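Local atomic coordinates of sugar fermentation stimulation protein homolog (Pyrococcus furiosus, PDB entry 4DA2), a protein that probably binds DNA, pairing an OB-fold domain with a calcium-binding nuclease-like domain of the PD-(D/E)xK type. Residues I28-I37 with K58-L67. The protein carries 1 engineered substitution. Sequence-based numbering, arbitrary orientation.
Sequences IKERIERALI and KAGGKTRYIL
In the N-terminal OB domain, Leu-36 of strand 31-36 and Ile-66 of strand 65-67 form a parallel bridge. Leu-36 N donates an almost straight hydrogen bond to Tyr-65 O (2.8 Å), and Leu-67 N returns one to Leu-36 O (2.9 Å). The axes of the short segments diverge by 61°, and Ala-35 CB packs on Leu-67 CB at 4.1 Å. With CG anti to the backbone N (chi1 -153°), Leu-36 meets Thr-63 at about a right angle and sets CD1 3.4 Å from the buried Thr-63 OG1. The Tyr-65 ring reaches back past Glu-33 to the end of strand 23-28, where Ile-28 CD1 lies over one face in a CH-pi contact, 4.0 Å from the centroid; Glu-33 CD approaches Tyr-65 CE2 obliquely at 3.7 Å. Bent at chi2 (-76°), Glu-33 also brings OE1 3.6 Å from Arg-64 NH1 in a salt bridge, while Arg-31 NE faces Glu-33 OE2 in a longer, charge-only one, the oxygen well out of the guanidinium plane. Replacing Glu-33 by alanine would probably leave both arginines without this shared carboxylate and uncover part of the tyrosine ring. The parallel closure between strands 31-36 and 65-72 is typical of an OB-fold barrel.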
loop_
_atom_site.group_PDB
_atom_site.type_symbol
_atom_site.label_atom_id
_atom_site.label_comp_id
_atom_site.label_asym_id
_atom_site.label_seq_id
_atom_site.Cartn_x
_atom_site.Cartn_y
_atom_site.Cartn_z
ATOM N N ILE A 28 6.145 2.271 -24.108
ATOM C CA ILE A 28 6.773 0.966 -24.078
ATOM C C ILE A 28 7.294 0.681 -25.483
ATOM O O ILE A 28 6.513 0.410 -26.390
ATOM C CB ILE A 28 5.798 -0.152 -23.649
ATOM C CG1 ILE A 28 5.237 0.105 -22.236
ATOM C CG2 ILE A 28 6.493 -1.487 -23.737
ATOM C CD1 ILE A 28 3.978 -0.715 -21.893
ATOM N N LYS A 29 8.616 0.760 -25.651
ATOM C CA LYS A 29 9.250 0.590 -26.961
ATOM C C LYS A 29 8.710 1.635 -27.948
ATOM O O LYS A 29 8.752 2.836 -27.681
ATOM C CB LYS A 29 9.046 -0.838 -27.500
ATOM C CG LYS A 29 9.524 -1.963 -26.584
ATOM C CD LYS A 29 11.009 -2.227 -26.745
ATOM C CE LYS A 29 11.502 -3.290 -25.775
ATOM N NZ LYS A 29 11.002 -4.652 -26.104
ATOM N N GLU A 30 8.188 1.191 -29.089
ATOM C CA GLU A 30 7.717 2.148 -30.094
ATOM C C GLU A 30 6.364 2.757 -29.711
ATOM O O GLU A 30 5.956 3.795 -30.261
ATOM C CB GLU A 30 7.616 1.475 -31.456
ATOM C CG GLU A 30 8.957 1.006 -32.025
ATOM C CD GLU A 30 9.414 -0.346 -31.489
ATOM O OE1 GLU A 30 8.573 -1.132 -30.995
ATOM O OE2 GLU A 30 10.627 -0.624 -31.570
ATOM N N ARG A 31 5.681 2.115 -28.760
ATOM C CA ARG A 31 4.244 2.377 -28.534
ATOM C C ARG A 31 3.936 3.337 -27.381
ATOM O O ARG A 31 4.608 3.315 -26.356
ATOM C CB ARG A 31 3.496 1.052 -28.320
ATOM C CG ARG A 31 3.494 0.170 -29.551
ATOM C CD ARG A 31 2.777 -1.156 -29.327
ATOM N NE ARG A 31 3.607 -2.178 -28.713
ATOM C CZ ARG A 31 3.290 -3.469 -28.660
ATOM N NH1 ARG A 31 2.161 -3.917 -29.200
ATOM N NH2 ARG A 31 4.107 -4.320 -28.066
ATOM N N ILE A 32 2.934 4.200 -27.576
ATOM C CA ILE A 32 2.280 4.888 -26.465
ATOM C C ILE A 32 1.092 4.050 -25.990
ATOM O O ILE A 32 0.198 3.727 -26.780
ATOM C CB ILE A 32 1.857 6.336 -26.809
ATOM C CG1 ILE A 32 3.076 7.170 -27.213
ATOM C CG2 ILE A 32 1.147 6.980 -25.603
ATOM C CD1 ILE A 32 2.747 8.599 -27.662
ATOM N N GLU A 33 1.082 3.681 -24.703
ATOM C CA GLU A 33 0.064 2.766 -24.210
ATOM C C GLU A 33 -0.681 3.324 -23.006
ATOM O O GLU A 33 -0.099 3.984 -22.165
ATOM C CB GLU A 33 0.707 1.448 -23.771
ATOM C CG GLU A 33 1.304 0.630 -24.902
ATOM C CD GLU A 33 0.251 -0.076 -25.719
ATOM O OE1 GLU A 33 -0.956 0.014 -25.376
ATOM O OE2 GLU A 33 0.619 -0.715 -26.715
ATOM N N ARG A 34 -1.971 3.028 -22.943
ATOM C CA ARG A 34 -2.792 3.317 -21.761
ATOM C C ARG A 34 -2.474 2.317 -20.639
ATOM O O ARG A 34 -2.485 1.110 -20.868
ATOM C CB ARG A 34 -4.273 3.272 -22.141
ATOM C CG ARG A 34 -5.183 4.106 -21.268
ATOM C CD ARG A 34 -6.612 4.072 -21.792
ATOM N NE ARG A 34 -7.556 4.745 -20.927
ATOM C CZ ARG A 34 -8.823 4.380 -20.796
ATOM N NH1 ARG A 34 -9.275 3.317 -21.446
ATOM N NH2 ARG A 34 -9.626 5.050 -19.986
ATOM N N ALA A 35 -2.168 2.820 -19.436
ATOM C CA ALA A 35 -1.794 1.975 -18.312
ATOM C C ALA A 35 -2.658 2.315 -17.108
ATOM O O ALA A 35 -2.838 3.483 -16.774
ATOM C CB ALA A 35 -0.291 2.171 -17.971
ATOM N N LEU A 36 -3.213 1.290 -16.475
ATOM C CA LEU A 36 -4.035 1.469 -15.299
ATOM C C LEU A 36 -3.196 1.937 -14.110
ATOM O O LEU A 36 -2.097 1.463 -13.896
ATOM C CB LEU A 36 -4.683 0.133 -14.933
ATOM C CG LEU A 36 -5.998 0.220 -14.179
ATOM C CD1 LEU A 36 -7.089 0.771 -15.094
ATOM C CD2 LEU A 36 -6.400 -1.156 -13.632
ATOM N N ILE A 37 -3.742 2.870 -13.342
ATOM C CA ILE A 37 -3.126 3.310 -12.100
ATOM C C ILE A 37 -4.117 2.960 -10.973
ATOM O O ILE A 37 -5.277 3.399 -10.978
ATOM C CB ILE A 37 -2.837 4.846 -12.122
ATOM C CG1 ILE A 37 -1.738 5.197 -13.132
ATOM C CG2 ILE A 37 -2.493 5.357 -10.689
ATOM C CD1 ILE A 37 -1.698 6.692 -13.513
ATOM N N LYS A 58 -2.382 -6.910 -18.415
ATOM C CA LYS A 58 -3.617 -7.229 -17.722
ATOM C C LYS A 58 -4.516 -7.893 -18.758
ATOM O O LYS A 58 -4.847 -7.271 -19.766
ATOM C CB LYS A 58 -4.262 -5.944 -17.199
ATOM C CG LYS A 58 -5.542 -6.155 -16.427
ATOM C CD LYS A 58 -6.298 -4.855 -16.254
ATOM C CE LYS A 58 -7.446 -5.052 -15.290
ATOM N NZ LYS A 58 -8.378 -3.901 -15.323
ATOM N N ALA A 59 -4.880 -9.158 -18.536
ATOM C CA ALA A 59 -5.764 -9.880 -19.465
ATOM C C ALA A 59 -7.219 -9.476 -19.240
ATOM O O ALA A 59 -7.858 -9.935 -18.290
ATOM C CB ALA A 59 -5.593 -11.395 -19.328
ATOM N N GLY A 60 -7.731 -8.614 -20.116
ATOM C CA GLY A 60 -9.068 -8.027 -19.944
ATOM C C GLY A 60 -9.127 -7.062 -18.761
ATOM O O GLY A 60 -8.437 -7.253 -17.760
ATOM N N GLY A 61 -9.950 -6.021 -18.860
ATOM C CA GLY A 61 -10.763 -5.763 -20.036
ATOM C C GLY A 61 -10.443 -4.420 -20.661
ATOM O O GLY A 61 -9.919 -4.359 -21.779
ATOM N N LYS A 62 -10.743 -3.347 -19.932
ATOM C CA LYS A 62 -10.660 -1.990 -20.483
ATOM C C LYS A 62 -9.239 -1.559 -20.855
ATOM O O LYS A 62 -9.027 -0.947 -21.906
ATOM C CB LYS A 62 -11.323 -0.959 -19.555
ATOM C CG LYS A 62 -11.565 0.385 -20.233
ATOM C CD LYS A 62 -12.386 1.342 -19.377
ATOM C CE LYS A 62 -12.214 2.794 -19.836
ATOM N NZ LYS A 62 -12.558 3.022 -21.272
ATOM N N THR A 63 -8.277 -1.883 -19.998
ATOM C CA THR A 63 -6.878 -1.510 -20.241
ATOM C C THR A 63 -6.005 -2.773 -20.220
ATOM O O THR A 63 -6.298 -3.697 -19.463
ATOM C CB THR A 63 -6.405 -0.447 -19.224
ATOM O OG1 THR A 63 -6.409 -1.004 -17.905
ATOM C CG2 THR A 63 -7.347 0.760 -19.250
ATOM N N ARG A 64 -4.978 -2.805 -21.070
ATOM C CA ARG A 64 -4.125 -3.979 -21.250
ATOM C C ARG A 64 -2.849 -3.954 -20.418
ATOM O O ARG A 64 -2.100 -4.931 -20.417
ATOM C CB ARG A 64 -3.726 -4.158 -22.722
ATOM C CG ARG A 64 -4.866 -4.068 -23.732
ATOM C CD ARG A 64 -4.671 -4.972 -24.969
ATOM N NE ARG A 64 -3.283 -5.230 -25.387
ATOM C CZ ARG A 64 -2.420 -4.317 -25.840
ATOM N NH1 ARG A 64 -2.754 -3.038 -25.908
ATOM N NH2 ARG A 64 -1.196 -4.683 -26.204
ATOM N N TYR A 65 -2.585 -2.832 -19.742
ATOM C CA TYR A 65 -1.393 -2.739 -18.892
ATOM C C TYR A 65 -1.712 -2.138 -17.548
ATOM O O TYR A 65 -2.599 -1.308 -17.436
ATOM C CB TYR A 65 -0.327 -1.880 -19.567
ATOM C CG TYR A 65 0.217 -2.490 -20.822
ATOM C CD1 TYR A 65 1.338 -3.323 -20.782
ATOM C CD2 TYR A 65 -0.394 -2.250 -22.053
ATOM C CE1 TYR A 65 1.841 -3.893 -21.950
ATOM C CE2 TYR A 65 0.106 -2.815 -23.218
ATOM C CZ TYR A 65 1.221 -3.631 -23.158
ATOM O OH TYR A 65 1.712 -4.188 -24.314
ATOM N N ILE A 66 -0.979 -2.580 -16.526
ATOM C CA ILE A 66 -1.040 -1.961 -15.205
ATOM C C ILE A 66 0.322 -1.320 -14.926
ATOM O O ILE A 66 1.372 -1.967 -15.091
ATOM C CB ILE A 66 -1.362 -3.007 -14.120
ATOM C CG1 ILE A 66 -2.644 -3.762 -14.466
ATOM C CG2 ILE A 66 -1.524 -2.350 -12.751
ATOM C CD1 ILE A 66 -2.760 -5.045 -13.726
ATOM N N LEU A 67 0.310 -0.038 -14.547
ATOM C CA LEU A 67 1.544 0.616 -14.099
ATOM C C LEU A 67 1.772 0.249 -12.623
ATOM O O LEU A 67 1.075 0.763 -11.733
ATOM C CB LEU A 67 1.425 2.133 -14.274
ATOM C CG LEU A 67 2.551 3.054 -13.791
ATOM C CD1 LEU A 67 3.880 2.673 -14.462
ATOM C CD2 LEU A 67 2.153 4.494 -14.097
#